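Local coordinates for PROTEIN (hypothetical protein EF0366) (Enterococcus faecalis, PDB 1VPY), which is of unknown function but belongs to the DUF72 family and adopts a TIM alpha/beta barrel fold, at residues Y36-A39 with S40-L44. Residues are numbered along the deposited sequence; the frame is centred on the assembly and turned at random.
Sequences YEYA and SHLPL. With ZN (zinc ion), chain E.
Y38 O accepts backbone hydrogen bonds from both H41 N and L42 N as helix 35-41 runs out into the loop before strand 44-47. H41 N lies 3.2 Å from Y38 O. L42 N lies 3.1 Å from Y38 O. S40 N bonds to E37 O at 3.0 Å, an i to i+3 bond.

E37 and H41 lie one turn apart and share a zinc ion. E37 OE1 and H41 NE2 each bind the zinc ion at 2.5 Å and sit 2.8 Å from each other, held together by the metal and not by a hydrogen bond. The carboxylate and ring planes are turned 56° against each other. E37 bends at chi2 (-82°), which brings its carboxylate round to the metal. E37 O lies over one face of the H41 ring, near the rim.

With CG anti to the backbone N (chi1 175°), the Y38 ring runs past L42 and brings its hydroxyl to L44. L44 O lies at the ring edge, in plane. Y38 OH is placed only 2.4 Å from L44 O, so this hydrogen bond is modelled very short and its exact length is doubtful. The same hydroxyl also bonds to L18 N of strand 13-18. L42 CD1 packs against Y38 CZ at 3.6 Å.

Two ties thus hold this helix end. Outside the barrel, a zinc ion is bound by residues i and i+4 of one helix. Inside, Y38 joins the helix to strand 13-18 through L18 N and, if the short bond is real, to the start of strand 44-47, the first two strands of the barrel.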
ATOM      1  N   TYR A  36       6.949 -11.415  14.805  1.00 42.45           N
ATOM      2  CA  TYR A  36       8.269 -11.372  15.431  1.00 42.20           C
ATOM      3  C   TYR A  36       9.325 -12.054  14.559  1.00 42.12           C
ATOM      4  O   TYR A  36      10.380 -11.473  14.306  1.00 42.05           O
ATOM      5  CB  TYR A  36       8.225 -11.996  16.830  1.00 42.09           C
ATOM      6  CG  TYR A  36       9.569 -12.109  17.529  1.00 42.00           C
ATOM      7  CD1 TYR A  36      10.114 -11.026  18.219  1.00 41.74           C
ATOM      8  CD2 TYR A  36      10.288 -13.310  17.514  1.00 41.91           C
ATOM      9  CE1 TYR A  36      11.346 -11.131  18.866  1.00 41.83           C
ATOM     10  CE2 TYR A  36      11.516 -13.424  18.159  1.00 41.76           C
ATOM     11  CZ  TYR A  36      12.036 -12.331  18.832  1.00 41.79           C
ATOM     12  OH  TYR A  36      13.246 -12.439  19.469  1.00 41.84           O
ATOM     13  N   GLU A  37       9.028 -13.268  14.094  1.00 42.10           N
ATOM     14  CA  GLU A  37       9.948 -14.020  13.238  1.00 42.25           C
ATOM     15  C   GLU A  37      10.014 -13.447  11.819  1.00 42.21           C
ATOM     16  O   GLU A  37      11.052 -13.509  11.167  1.00 42.16           O
ATOM     17  CB  GLU A  37       9.578 -15.506  13.204  1.00 42.35           C
ATOM     18  CG  GLU A  37      10.780 -16.464  13.123  1.00 42.99           C
ATOM     19  CD  GLU A  37      11.327 -16.659  11.706  1.00 44.45           C
ATOM     20  OE1 GLU A  37      10.545 -16.556  10.730  1.00 44.89           O
ATOM     21  OE2 GLU A  37      12.546 -16.927  11.567  1.00 44.49           O
ATOM     22  N   TYR A  38       8.908 -12.888  11.343  1.00 42.32           N
ATOM     23  CA  TYR A  38       8.891 -12.232  10.042  1.00 42.50           C
ATOM     24  C   TYR A  38       9.894 -11.074  10.012  1.00 42.75           C
ATOM     25  O   TYR A  38      10.591 -10.867   9.015  1.00 42.79           O
ATOM     26  CB  TYR A  38       7.483 -11.736   9.704  1.00 42.30           C
ATOM     27  CG  TYR A  38       7.411 -10.937   8.428  1.00 42.39           C
ATOM     28  CD1 TYR A  38       7.787  -9.596   8.411  1.00 42.07           C
ATOM     29  CD2 TYR A  38       6.973 -11.520   7.235  1.00 41.86           C
ATOM     30  CE1 TYR A  38       7.737  -8.857   7.248  1.00 42.46           C
ATOM     31  CE2 TYR A  38       6.909 -10.782   6.060  1.00 41.79           C
ATOM     32  CZ  TYR A  38       7.298  -9.446   6.077  1.00 42.25           C
ATOM     33  OH  TYR A  38       7.255  -8.681   4.935  1.00 42.35           O
ATOM     34  N   ALA A  39       9.964 -10.335  11.118  1.00 43.10           N
ATOM     35  CA  ALA A  39      10.855  -9.184  11.253  1.00 43.21           C
ATOM     36  C   ALA A  39      12.316  -9.594  11.400  1.00 43.38           C
ATOM     37  O   ALA A  39      13.185  -8.739  11.564  1.00 43.53           O
ATOM     38  CB  ALA A  39      10.426  -8.329  12.426  1.00 43.31           C
ATOM     39  N   SER A  40      12.582 -10.898  11.343  1.00 43.56           N
ATOM     40  CA  SER A  40      13.956 -11.404  11.310  1.00 43.80           C
ATOM     41  C   SER A  40      14.536 -11.355   9.899  1.00 43.90           C
ATOM     42  O   SER A  40      15.743 -11.148   9.740  1.00 44.02           O
ATOM     43  CB  SER A  40      14.047 -12.841  11.840  1.00 43.69           C
ATOM     44  OG  SER A  40      13.667 -12.915  13.198  1.00 43.65           O
ATOM     45  N   HIS A  41      13.691 -11.558   8.885  1.00 43.86           N
ATOM     46  CA  HIS A  41      14.165 -11.581   7.494  1.00 43.92           C
ATOM     47  C   HIS A  41      13.808 -10.326   6.702  1.00 43.25           C
ATOM     48  O   HIS A  41      14.544  -9.944   5.803  1.00 43.28           O
ATOM     49  CB  HIS A  41      13.676 -12.813   6.702  1.00 44.30           C
ATOM     50  CG  HIS A  41      13.029 -13.877   7.533  1.00 45.53           C
ATOM     51  ND1 HIS A  41      13.747 -14.727   8.349  1.00 46.98           N
ATOM     52  CD2 HIS A  41      11.731 -14.251   7.645  1.00 46.21           C
ATOM     53  CE1 HIS A  41      12.915 -15.564   8.944  1.00 47.22           C
ATOM     54  NE2 HIS A  41      11.686 -15.299   8.532  1.00 46.70           N
ATOM     55  N   LEU A  42      12.675  -9.705   7.007  1.00 42.57           N
ATOM     56  CA  LEU A  42      12.208  -8.590   6.174  1.00 42.05           C
ATOM     57  C   LEU A  42      12.072  -7.244   6.900  1.00 41.57           C
ATOM     58  O   LEU A  42      11.766  -7.209   8.094  1.00 41.44           O
ATOM     59  CB  LEU A  42      10.928  -8.970   5.411  1.00 41.86           C
ATOM     60  CG  LEU A  42      11.135  -9.996   4.287  1.00 41.73           C
ATOM     61  CD1 LEU A  42       9.815 -10.471   3.701  1.00 41.64           C
ATOM     62  CD2 LEU A  42      12.033  -9.454   3.180  1.00 41.62           C
ATOM     63  N   PRO A  43      12.335  -6.133   6.179  1.00 41.07           N
ATOM     64  CA  PRO A  43      12.265  -4.786   6.747  1.00 40.52           C
ATOM     65  C   PRO A  43      10.898  -4.106   6.591  1.00 39.99           C
ATOM     66  O   PRO A  43      10.708  -2.983   7.063  1.00 40.09           O
ATOM     67  CB  PRO A  43      13.299  -4.031   5.922  1.00 40.66           C
ATOM     68  CG  PRO A  43      13.216  -4.675   4.557  1.00 40.85           C
ATOM     69  CD  PRO A  43      12.750  -6.100   4.762  1.00 41.04           C
ATOM     70  N   LEU A  44       9.960  -4.774   5.937  1.00 39.01           N
ATOM     71  CA  LEU A  44       8.682  -4.163   5.654  1.00 38.55           C
ATOM     72  C   LEU A  44       7.592  -5.211   5.636  1.00 38.62           C
ATOM     73  O   LEU A  44       7.797  -6.321   5.152  1.00 38.41           O
ATOM     74  CB  LEU A  44       8.751  -3.443   4.307  1.00 38.52           C
ATOM     75  CG  LEU A  44       7.555  -2.668   3.756  1.00 38.13           C
ATOM     76  CD1 LEU A  44       7.237  -1.443   4.615  1.00 37.68           C
ATOM     77  CD2 LEU A  44       7.853  -2.267   2.330  1.00 38.02           C
TER
HETATM   78 ZN    ZN E 281      11.165 -17.754   8.613  0.50 69.23          ZN